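Local coordinates for DUF5636 domain-containing protein (Legionella pneumophila subsp. pneumophila str. Philadelphia 1, PDB 4RD8) that is of unknown function but belongs to the DUF5636 family and folds as a single, predominantly helical chain without beta strands, at residues G19-N24 with Y162-H167; Q29-I34 with D181-K186; I82-E85 with R89-M92; I139-R142 with S147-E150; G188-D191 with E196-S199. The protein carries 3 engineered substitutions. One frame throughout, in Å; residues are numbered along the deposited sequence.

Overall arrangement
All five contacts sit in an all-helical fold, and none has a direct hydrogen bond between its two segments. Interaction 2 is the buried one, apolar in its side chains, joining helix 25-38 to helix 179-184. Interaction 1 lies further out, on the short helix 19-22, and mixes leucine packing with a water bridge; it meets interaction 2 where Leu165 touches Leu183. Interactions 3, 4 and 5 are local, each setting a loop against the helix beside it. They are partly buried and differ in chemistry: a water bridge beside a leucine-selenomethionine contact in 3, aliphatic-aromatic packing in 4, an indole on backbone in 5. Lys33 ties interaction 2 to 4, and Ile139 packs against interaction 3.

Interaction 1 of 5, residues G19-N24 with Y162-H167; sequences GELLQN and YKKLGH
Leu21 and Lys164 mark the nearest approach of the two backbones, CA to CA 8.2 Å, so that the gap between a loosely wound turn at 19-22 and the turn that follows helix 157-162 is bridged mainly by side chains. Leu21 sets one branch on each part of the lysine: CD1 rests 3.6 Å from the carbonyl O of Lys164, which is also bound by Ser170 OG, and CD2 lies 3.7 Å from CD, against the aliphatic stem. That stem is extended beyond CG, all of its outer torsions near 180°, and it passes Leu21 at a slant to carry its ammonium group out to the polar side. There a water accepts a hydrogen bond from Lys164 NZ at 2.9 Å and donates in turn to OE2 of Glu20, a short 2.5 Å away. The opposite charges therefore meet through solvent, with NZ and OE2 5.2 Å apart. The other carboxylate oxygen, Glu20 OE1, uses its syn lone pair to receive ND2 of Asn24 at 2.8 Å, the acceptor standing 31° out of the amide plane. Asn24 also sits at the N-cap of the next helix, its OD1 bound to Phe27 N, which fixes the amide from both ends. Phe27, on helix 25-38, is touched by both Leu21 and Lys164, while Leu165 packs on helix 179-184.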
# COMPACT_ATOMS: atom_id res chain seq x y z
N GLY A 19 23.58 4.34 -5.41
CA GLY A 19 23.57 4.57 -6.84
C GLY A 19 22.82 5.82 -7.30
O GLY A 19 22.99 6.90 -6.72
N GLU A 20 22.00 5.68 -8.34
CA GLU A 20 21.26 6.82 -8.89
C GLU A 20 20.16 7.32 -7.95
O GLU A 20 19.91 8.53 -7.88
CB GLU A 20 20.67 6.45 -10.26
CG GLU A 20 19.95 7.59 -11.00
CD GLU A 20 18.50 7.79 -10.57
OE1 GLU A 20 18.00 8.94 -10.68
OE2 GLU A 20 17.85 6.82 -10.12
N LEU A 21 19.50 6.40 -7.25
CA LEU A 21 18.39 6.80 -6.39
C LEU A 21 18.87 7.68 -5.25
O LEU A 21 18.17 8.60 -4.83
CB LEU A 21 17.61 5.59 -5.86
CG LEU A 21 16.68 4.89 -6.86
CD1 LEU A 21 15.90 3.77 -6.16
CD2 LEU A 21 15.74 5.89 -7.54
N LEU A 22 20.08 7.41 -4.76
CA LEU A 22 20.67 8.20 -3.68
C LEU A 22 20.86 9.65 -4.09
O LEU A 22 20.84 10.55 -3.25
CB LEU A 22 22.02 7.62 -3.27
CG LEU A 22 22.68 8.34 -2.09
CD1 LEU A 22 21.68 8.43 -0.94
CD2 LEU A 22 23.95 7.63 -1.65
N GLN A 23 21.05 9.87 -5.39
CA GLN A 23 21.30 11.21 -5.92
C GLN A 23 20.04 11.83 -6.51
O GLN A 23 20.08 12.95 -7.05
CB GLN A 23 22.41 11.19 -6.97
CG GLN A 23 23.72 10.56 -6.50
CD GLN A 23 24.26 11.18 -5.21
OE1 GLN A 23 24.06 12.36 -4.94
NE2 GLN A 23 24.94 10.36 -4.41
N ASN A 24 18.94 11.09 -6.43
CA ASN A 24 17.69 11.51 -7.04
C ASN A 24 16.85 12.26 -6.01
O ASN A 24 16.05 11.66 -5.30
CB ASN A 24 16.94 10.28 -7.56
CG ASN A 24 15.77 10.64 -8.45
OD1 ASN A 24 15.03 11.59 -8.18
ND2 ASN A 24 15.58 9.88 -9.53
N TYR A 162 6.80 3.44 -6.78
CA TYR A 162 6.68 2.00 -6.50
C TYR A 162 7.72 1.14 -7.20
O TYR A 162 8.40 0.34 -6.56
CB TYR A 162 5.28 1.53 -6.86
CG TYR A 162 5.00 0.06 -6.56
CD1 TYR A 162 4.62 -0.34 -5.29
CD2 TYR A 162 5.06 -0.89 -7.56
CE1 TYR A 162 4.31 -1.68 -5.02
CE2 TYR A 162 4.77 -2.23 -7.30
CZ TYR A 162 4.39 -2.61 -6.02
OH TYR A 162 4.10 -3.95 -5.77
N LYS A 163 7.86 1.29 -8.51
CA LYS A 163 8.81 0.45 -9.25
C LYS A 163 10.22 0.60 -8.76
O LYS A 163 10.99 -0.35 -8.78
CB LYS A 163 8.76 0.72 -10.76
CG LYS A 163 7.44 0.31 -11.43
CD LYS A 163 7.53 0.55 -12.94
CE LYS A 163 6.31 0.06 -13.68
NZ LYS A 163 6.44 0.36 -15.14
N LYS A 164 10.57 1.80 -8.30
CA LYS A 164 11.93 2.05 -7.86
C LYS A 164 12.22 1.35 -6.55
O LYS A 164 13.39 1.14 -6.22
CB LYS A 164 12.23 3.56 -7.82
CG LYS A 164 11.98 4.22 -9.17
CD LYS A 164 12.52 5.64 -9.29
CE LYS A 164 12.20 6.21 -10.68
NZ LYS A 164 12.78 7.57 -10.92
N LEU A 165 11.18 0.97 -5.83
CA LEU A 165 11.34 0.21 -4.59
C LEU A 165 11.84 -1.21 -4.86
O LEU A 165 12.33 -1.88 -3.95
CB LEU A 165 10.04 0.16 -3.78
CG LEU A 165 9.49 1.51 -3.32
CD1 LEU A 165 8.17 1.32 -2.55
CD2 LEU A 165 10.52 2.25 -2.46
N GLY A 166 11.73 -1.65 -6.11
CA GLY A 166 12.24 -2.95 -6.50
C GLY A 166 13.60 -2.88 -7.18
O GLY A 166 14.15 -3.89 -7.59
N HIS A 167 14.12 -1.67 -7.34
CA HIS A 167 15.42 -1.48 -7.96
C HIS A 167 16.48 -1.69 -6.89
O HIS A 167 16.29 -1.31 -5.74
CB HIS A 167 15.56 -0.06 -8.53
CG HIS A 167 16.72 0.11 -9.44
ND1 HIS A 167 18.02 0.26 -8.99
CD2 HIS A 167 16.80 0.16 -10.80
CE1 HIS A 167 18.83 0.40 -10.02
NE2 HIS A 167 18.12 0.35 -11.13
O HOH W 1 15.50 6.71 -11.05

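Interaction 2 of 5, residues Q29-I34 with D181-K186; sequences QLCTKI and DVLIDK
Leu183 projects from helix 179-184 directly at Cys31 and Ile34 of helix 25-38, a helix-to-helix packing contact in the buried interior of this all-helical fold. A chi1 of -67° places its CG toward the facing helix, and the two methyls meet different atoms there. CD1 meets the thiol side of Cys31, 3.9 Å from SG and 4.1 Å from CB. CD2 faces the carbonyl of Cys31 and, more loosely, the Ile34 side chain. Cys31 does not point straight at its partner; its CB bond runs across the interface, and the sulfur is met flank-on. Ile34 does face the other helix, yet stands at looser contact. No hydrogen bond crosses; the three buried side chains meet by apolar packing, with one methyl against a backbone carbonyl. Helix 130-144 closes in from beside them, with Ile138 on Ile34, and helix 157-162 adds Ile161 there, while Glu35 also touches Leu183. Toward the turn after helix 157-162, Leu183 CD1 is 4.1 Å from Leu165 CD2. The other methyl, Leu183 CD2, sits 3.5 Å from the carbonyl O of Cys31 and 4.5 Å from CG2 of Ile34.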
# COMPACT_ATOMS: atom_id res chain seq x y z
N GLN A 29 12.43 13.06 -1.99
CA GLN A 29 11.35 13.92 -1.49
C GLN A 29 10.01 13.18 -1.50
O GLN A 29 9.26 13.25 -0.53
CB GLN A 29 11.25 15.20 -2.31
CG GLN A 29 10.07 16.11 -1.94
CD GLN A 29 10.17 16.70 -0.53
OE1 GLN A 29 11.20 16.58 0.14
NE2 GLN A 29 9.10 17.35 -0.09
N LEU A 30 9.74 12.44 -2.57
CA LEU A 30 8.50 11.68 -2.67
C LEU A 30 8.41 10.62 -1.57
O LEU A 30 7.36 10.47 -0.94
CB LEU A 30 8.36 11.04 -4.06
CG LEU A 30 8.16 12.03 -5.23
CD1 LEU A 30 8.18 11.28 -6.55
CD2 LEU A 30 6.87 12.82 -5.09
N CYS A 31 9.51 9.91 -1.32
CA CYS A 31 9.52 8.90 -0.26
C CYS A 31 9.34 9.53 1.11
O CYS A 31 8.68 8.96 1.98
CB CYS A 31 10.83 8.10 -0.28
SG CYS A 31 11.01 7.02 -1.72
N THR A 32 9.96 10.68 1.31
CA THR A 32 9.89 11.37 2.59
C THR A 32 8.45 11.78 2.87
O THR A 32 7.97 11.64 3.99
CB THR A 32 10.81 12.59 2.59
OG1 THR A 32 12.16 12.15 2.38
CG2 THR A 32 10.72 13.34 3.91
N LYS A 33 7.76 12.27 1.84
CA LYS A 33 6.36 12.66 1.99
C LYS A 33 5.48 11.45 2.36
O LYS A 33 4.63 11.54 3.25
CB LYS A 33 5.85 13.35 0.72
CG LYS A 33 6.55 14.67 0.41
CD LYS A 33 6.23 15.73 1.45
CE LYS A 33 4.81 16.27 1.28
NZ LYS A 33 4.70 17.19 0.12
N ILE A 34 5.72 10.32 1.70
CA ILE A 34 4.99 9.08 2.00
C ILE A 34 5.24 8.63 3.43
O ILE A 34 4.31 8.29 4.15
CB ILE A 34 5.36 7.96 1.01
CG1 ILE A 34 4.79 8.31 -0.37
CG2 ILE A 34 4.85 6.61 1.48
CD1 ILE A 34 5.20 7.34 -1.46
N ASP A 181 11.02 -1.58 2.99
CA ASP A 181 10.87 -1.72 4.44
C ASP A 181 10.57 -0.39 5.15
O ASP A 181 9.65 -0.31 5.98
CB ASP A 181 12.14 -2.30 5.06
CG ASP A 181 12.41 -3.74 4.65
OD1 ASP A 181 11.50 -4.41 4.12
OD2 ASP A 181 13.55 -4.20 4.89
N VAL A 182 11.37 0.63 4.87
CA VAL A 182 11.28 1.90 5.60
C VAL A 182 9.93 2.59 5.39
O VAL A 182 9.41 3.27 6.29
CB VAL A 182 12.45 2.84 5.23
CG1 VAL A 182 12.24 4.23 5.79
CG2 VAL A 182 13.76 2.27 5.75
N LEU A 183 9.36 2.38 4.21
CA LEU A 183 8.10 3.03 3.86
C LEU A 183 6.88 2.24 4.30
O LEU A 183 5.98 2.80 4.92
CB LEU A 183 8.02 3.28 2.35
CG LEU A 183 9.02 4.32 1.85
CD1 LEU A 183 8.73 4.65 0.40
CD2 LEU A 183 9.00 5.58 2.72
N ILE A 184 6.84 0.95 3.99
CA ILE A 184 5.60 0.20 4.12
C ILE A 184 5.76 -1.18 4.74
O ILE A 184 4.81 -1.95 4.78
CB ILE A 184 4.89 0.04 2.75
CG1 ILE A 184 5.82 -0.71 1.78
CG2 ILE A 184 4.44 1.40 2.20
CD1 ILE A 184 5.18 -1.07 0.47
N ASP A 185 6.96 -1.51 5.21
CA ASP A 185 7.16 -2.82 5.84
C ASP A 185 8.01 -2.68 7.11
O ASP A 185 8.84 -3.55 7.42
CB ASP A 185 7.80 -3.80 4.84
CG ASP A 185 7.16 -5.17 4.87
OD1 ASP A 185 6.21 -5.38 5.64
OD2 ASP A 185 7.60 -6.05 4.09
N LYS A 186 7.79 -1.59 7.85
CA LYS A 186 8.61 -1.26 9.02
C LYS A 186 8.00 -1.84 10.29
O LYS A 186 7.41 -1.13 11.11
CB LYS A 186 8.76 0.26 9.18
CG LYS A 186 9.98 0.70 10.00
CD LYS A 186 11.28 0.25 9.33
CE LYS A 186 12.52 0.73 10.09
NZ LYS A 186 12.74 0.02 11.38

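Interaction 3 of 5, residues I82-E85 with R89-M92; sequences ILTE and REGM
Leu83 and Met92 form the apolar half of this contact, Thr84 and Glu90 its watery half. On the apolar side, CD1 of the buried Leu83 lies 4.3 Å from CG of Met92, a residue present here as selenomethionine. Leu83 directs its CB bond at the other segment, whereas that of Met92 runs across it; the leucine methyl meets the chain at CG, short of the selenium. Other residues thicken this side: Ile139 of helix 130-144, Phe88 and Met115 pack on Leu83, while Ala132, Leu129 and Ile79 lie against Met92. The whole is a tight reversal at the end of helix 69-85: the chain leaves the helix, doubles back after three residues and runs along its last turn without regular structure, Thr84 and Glu90 coming to 5.7 Å between CA atoms. Gly91, with phi at 120°, takes a backbone shape suited to glycine between the two halves. On the solvent side, where Glu90 is exposed, the pair is no farther apart, but the polar groups meet through water. Thr84 OG1 stands 4.0 Å from both CA and CG of Glu90, and no bond joins them directly. A water spans the gap instead, donating to Thr84 OG1 at 3.0 Å and to Glu90 OE2 at 2.7 Å. Glu90 reaches it because CG is anti to the backbone N (chi1 -174°) and the chain beyond is extended; since the residue has two conformers, this bridge describes one of them. Thr84 OG1 is also hydrogen-bonded to Gln80 O one turn earlier, which fixes the hydroxyl on its own helix.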
# COMPACT_ATOMS: atom_id res chain seq x y z
N ILE A 82 -8.13 1.62 -8.03
CA ILE A 82 -7.30 2.69 -7.49
C ILE A 82 -5.86 2.51 -7.94
O ILE A 82 -5.20 3.46 -8.35
CB ILE A 82 -7.38 2.73 -5.95
CG1 ILE A 82 -8.80 3.15 -5.53
CG2 ILE A 82 -6.35 3.69 -5.38
CD1 ILE A 82 -9.11 2.91 -4.06
N LEU A 83 -5.37 1.28 -7.87
CA LEU A 83 -4.00 0.98 -8.27
C LEU A 83 -3.79 1.22 -9.75
O LEU A 83 -2.78 1.78 -10.15
CB LEU A 83 -3.63 -0.47 -7.93
CG LEU A 83 -3.51 -0.76 -6.43
CD1 LEU A 83 -3.21 -2.25 -6.25
CD2 LEU A 83 -2.41 0.10 -5.80
N THR A 84 -4.74 0.78 -10.56
CA THR A 84 -4.63 0.98 -12.00
C THR A 84 -4.54 2.46 -12.37
O THR A 84 -3.73 2.85 -13.23
CB THR A 84 -5.81 0.33 -12.72
OG1 THR A 84 -5.79 -1.07 -12.44
CG2 THR A 84 -5.69 0.55 -14.23
N GLU A 85 -5.36 3.29 -11.72
CA GLU A 85 -5.33 4.74 -11.91
C GLU A 85 -3.95 5.33 -11.68
O GLU A 85 -3.59 6.35 -12.28
CB GLU A 85 -6.31 5.43 -10.96
CG GLU A 85 -7.74 5.44 -11.40
CD GLU A 85 -8.59 6.36 -10.54
OE1 GLU A 85 -8.05 7.38 -10.04
OE2 GLU A 85 -9.78 6.06 -10.35
N ARG A 89 0.10 -2.35 -12.79
CA ARG A 89 -0.45 -3.36 -13.69
C ARG A 89 -1.86 -3.69 -13.24
O ARG A 89 -2.14 -3.70 -12.03
CB ARG A 89 0.39 -4.63 -13.66
CG ARG A 89 1.84 -4.41 -14.01
CD ARG A 89 2.11 -4.57 -15.50
NE ARG A 89 3.54 -4.40 -15.77
CZ ARG A 89 4.15 -4.76 -16.89
NH1 ARG A 89 3.49 -5.37 -17.87
NH2 ARG A 89 5.46 -4.53 -17.01
N GLU A 90 -2.73 -3.99 -14.19
CA GLU A 90 -4.10 -4.36 -13.87
C GLU A 90 -4.18 -5.84 -13.49
O GLU A 90 -4.03 -6.73 -14.33
CB GLU A 90 -5.05 -4.07 -15.03
CG GLU A 90 -6.51 -4.30 -14.69
CD GLU A 90 -7.43 -3.58 -15.65
OE1 GLU A 90 -7.11 -3.53 -16.86
OE2 GLU A 90 -8.47 -3.05 -15.19
N GLY A 91 -4.41 -6.09 -12.21
CA GLY A 91 -4.46 -7.46 -11.73
C GLY A 91 -3.40 -7.69 -10.67
O GLY A 91 -2.21 -7.68 -10.98
N MSE A 92 -3.84 -7.87 -9.43
CA MSE A 92 -2.93 -8.21 -8.34
C MSE A 92 -2.53 -9.68 -8.49
O MSE A 92 -3.37 -10.52 -8.83
CB MSE A 92 -3.60 -7.97 -6.97
CG MSE A 92 -3.93 -6.51 -6.64
SE MSE A 92 -4.49 -6.26 -4.79
CE MSE A 92 -6.08 -7.39 -4.81
O HOH W 2 -8.69 -1.93 -12.71

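Interaction 4 of 5, residues I139-R142 with S147-E150; sequences ILKR and SFLE. Unlike the reference sequence in segment 139-142: Arg142 (reference Gln).
Phe148 and Leu149 fold back onto Lys141 and Arg142 in a local helix-loop packing contact, in which the loop after helix 130-144 turns and passes across its last turn. The first residue of the returning segment, Ser147, contributes little to the packing, though its carbonyl is bound by Lys33 of helix 25-38, the same lysine that forms a salt bridge with Glu150 at the segment's far end. Phe148 comes next and makes the largest share of the contact. Its ring hangs anti to the backbone N (chi1 168°), toward the helix, where CG of Lys141 settles over one face: a CH-pi contact 3.7 Å from CG to the ring centroid, 24° off the normal. The opposite face is taken by CD2 of Leu149, so the ring is sandwiched between a lysine stem and its own neighbour; CA of Arg142 lies at the edge, in plane. Lys141 bends at chi2 (59°), which turns its ammonium end away from the aromatic ring. Beyond the phenylalanine, Leu149 slants against Arg142, the residue that stands where the reference sequence has glutamine. Of the Arg142 side chain, CB and CG do the touching; its guanidinium leads off toward the carbonyl O of Ile152, bonded through NE. Leu149 itself lays CD1 3.8 Å from CB of Arg142 and its CB 3.9 Å from CG of Arg142.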
# COMPACT_ATOMS: atom_id res chain seq x y z
N ILE A 139 -2.33 6.76 -2.82
CA ILE A 139 -2.95 7.25 -4.05
C ILE A 139 -4.15 8.15 -3.77
O ILE A 139 -4.27 9.22 -4.35
CB ILE A 139 -3.37 6.09 -4.98
CG1 ILE A 139 -2.12 5.30 -5.39
CG2 ILE A 139 -4.14 6.60 -6.20
CD1 ILE A 139 -2.41 3.83 -5.74
N LEU A 140 -5.05 7.71 -2.88
CA LEU A 140 -6.18 8.55 -2.48
C LEU A 140 -5.74 9.88 -1.86
O LEU A 140 -6.35 10.91 -2.10
CB LEU A 140 -7.11 7.80 -1.52
CG LEU A 140 -7.85 6.60 -2.11
CD1 LEU A 140 -8.54 5.81 -1.00
CD2 LEU A 140 -8.88 7.04 -3.13
N LYS A 141 -4.67 9.86 -1.06
CA LYS A 141 -4.16 11.10 -0.49
C LYS A 141 -3.74 12.06 -1.60
O LYS A 141 -4.12 13.23 -1.59
CB LYS A 141 -2.99 10.83 0.46
CG LYS A 141 -2.37 12.08 1.09
CD LYS A 141 -3.37 12.87 1.90
CE LYS A 141 -2.67 13.98 2.68
NZ LYS A 141 -3.60 14.71 3.56
N ARG A 142 -2.99 11.56 -2.58
CA ARG A 142 -2.53 12.41 -3.68
C ARG A 142 -3.69 12.96 -4.52
O ARG A 142 -3.65 14.12 -4.96
CB ARG A 142 -1.51 11.66 -4.56
CG ARG A 142 -0.88 12.52 -5.66
CD ARG A 142 -1.71 12.46 -6.92
NE ARG A 142 -1.35 13.46 -7.92
CZ ARG A 142 -2.04 14.56 -8.19
NH1 ARG A 142 -3.15 14.85 -7.51
NH2 ARG A 142 -1.62 15.38 -9.15
N SER A 147 -0.26 18.33 -3.62
CA SER A 147 1.01 18.74 -3.02
C SER A 147 1.68 17.62 -2.23
O SER A 147 2.89 17.65 -2.01
CB SER A 147 0.82 19.97 -2.13
OG SER A 147 0.11 19.66 -0.94
N PHE A 148 0.89 16.64 -1.81
CA PHE A 148 1.42 15.48 -1.10
C PHE A 148 2.54 14.82 -1.88
O PHE A 148 3.60 14.51 -1.33
CB PHE A 148 0.29 14.49 -0.83
CG PHE A 148 0.76 13.14 -0.36
CD1 PHE A 148 1.63 13.02 0.71
CD2 PHE A 148 0.30 11.98 -0.98
CE1 PHE A 148 2.05 11.78 1.14
CE2 PHE A 148 0.71 10.73 -0.54
CZ PHE A 148 1.59 10.63 0.52
N LEU A 149 2.32 14.59 -3.17
CA LEU A 149 3.36 13.98 -4.00
C LEU A 149 3.92 14.99 -5.00
O LEU A 149 4.24 14.64 -6.14
CB LEU A 149 2.87 12.70 -4.69
CG LEU A 149 2.46 11.58 -3.74
CD1 LEU A 149 2.08 10.29 -4.49
CD2 LEU A 149 3.59 11.30 -2.72
N GLU A 150 4.04 16.24 -4.55
CA GLU A 150 4.73 17.28 -5.30
C GLU A 150 4.12 17.47 -6.69
O GLU A 150 4.82 17.81 -7.65
CB GLU A 150 6.23 16.98 -5.38
CG GLU A 150 6.84 16.59 -4.03
CD GLU A 150 6.85 17.73 -3.03
OE1 GLU A 150 7.12 18.89 -3.44
OE2 GLU A 150 6.58 17.48 -1.84

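Interaction 5 of 5, residues G188-D191 with E196-S199; sequences GEID and EWLS
Glu189 meets Trp197 through its backbone: the carbonyl O lies 3.7 Å from CB of the tryptophan, at the root of the indole. Its carboxylate turns the other way and forms a salt bridge with Arg193. Ile190 follows, at an exposed position, with its side chain roughly at a right angle to the indole. The CG2 methyl, anti to the backbone N, comes 3.3 Å from NE1 and 3.8 Å from CD1 of Trp197, sitting obliquely beside the NE1 corner. The backbone of Ile190 lies over one face, its carbonyl carbon 3.6 Å above the ring plane. Asp191 then carries the chain over the six-membered ring. Its CA is 3.7 Å from the centroid of that ring and 17° off the normal, a CH-pi contact over the face, and its carbonyl carbon approaches CE3 of Trp197 to 3.2 Å, a close fit. The aspartate side chain points away, its OD2 also paired with Arg193. Trp197 can lie flat beneath this loop segment because its CG is anti to the backbone N (chi1 -175°), directing the ring out from the first turn of helix 195-204. Ser194 OG bonds to Trp197 N at the start of that helix, and His201 stacks on the indole from one turn further on. Between the segments the contact is thus backbone laid on an aromatic face, held by dispersion and by a CA hydrogen probably made somewhat acidic by its flanking amides, while both carboxylates are drawn aside to one arginine.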
# COMPACT_ATOMS: atom_id res chain seq x y z
N GLY A 188 7.18 -3.13 13.85
CA GLY A 188 7.52 -2.58 15.14
C GLY A 188 7.04 -1.16 15.35
O GLY A 188 6.91 -0.71 16.49
N GLU A 189 6.79 -0.44 14.26
CA GLU A 189 6.28 0.93 14.37
C GLU A 189 4.80 0.94 14.76
O GLU A 189 4.04 0.05 14.38
CB GLU A 189 6.45 1.71 13.06
CG GLU A 189 7.89 1.88 12.59
CD GLU A 189 8.74 2.75 13.51
OE1 GLU A 189 8.21 3.32 14.49
OE2 GLU A 189 9.96 2.86 13.25
N ILE A 190 4.40 1.95 15.53
CA ILE A 190 3.01 2.11 15.93
C ILE A 190 2.30 3.09 14.97
O ILE A 190 1.72 4.10 15.40
CB ILE A 190 2.92 2.54 17.42
CG1 ILE A 190 3.77 1.62 18.29
CG2 ILE A 190 1.48 2.49 17.93
CD1 ILE A 190 3.27 0.19 18.36
N ASP A 191 2.38 2.79 13.68
CA ASP A 191 1.69 3.55 12.63
C ASP A 191 1.61 2.74 11.34
O ASP A 191 2.06 1.59 11.29
CB ASP A 191 2.36 4.90 12.39
CG ASP A 191 3.84 4.78 12.09
OD1 ASP A 191 4.20 4.10 11.11
OD2 ASP A 191 4.66 5.36 12.83
N GLU A 196 1.37 -4.79 9.93
CA GLU A 196 0.72 -5.44 11.06
C GLU A 196 -0.08 -4.42 11.84
O GLU A 196 -1.19 -4.70 12.30
CB GLU A 196 1.75 -6.10 11.99
CG GLU A 196 2.72 -7.04 11.30
CD GLU A 196 2.03 -8.01 10.36
OE1 GLU A 196 1.42 -8.97 10.85
OE2 GLU A 196 2.10 -7.80 9.13
N TRP A 197 0.49 -3.24 12.02
CA TRP A 197 -0.20 -2.21 12.77
C TRP A 197 -1.42 -1.73 12.00
O TRP A 197 -2.49 -1.56 12.58
CB TRP A 197 0.73 -1.04 13.11
CG TRP A 197 0.07 -0.02 14.01
CD1 TRP A 197 0.13 0.05 15.37
CD2 TRP A 197 -0.77 1.07 13.59
NE1 TRP A 197 -0.62 1.11 15.82
CE2 TRP A 197 -1.17 1.76 14.75
CE3 TRP A 197 -1.21 1.53 12.34
CZ2 TRP A 197 -2.00 2.89 14.69
CZ3 TRP A 197 -2.03 2.65 12.29
CH2 TRP A 197 -2.42 3.31 13.46
N LEU A 198 -1.27 -1.51 10.69
CA LEU A 198 -2.39 -1.02 9.89
C LEU A 198 -3.53 -2.03 9.83
O LEU A 198 -4.69 -1.67 9.93
CB LEU A 198 -1.95 -0.61 8.48
CG LEU A 198 -3.05 -0.17 7.52
CD1 LEU A 198 -3.80 1.05 8.03
CD2 LEU A 198 -2.46 0.12 6.14
N SER A 199 -3.18 -3.31 9.67
CA SER A 199 -4.19 -4.36 9.63
C SER A 199 -5.01 -4.42 10.91
O SER A 199 -6.24 -4.55 10.88
CB SER A 199 -3.53 -5.71 9.35
OG SER A 199 -4.28 -6.75 9.94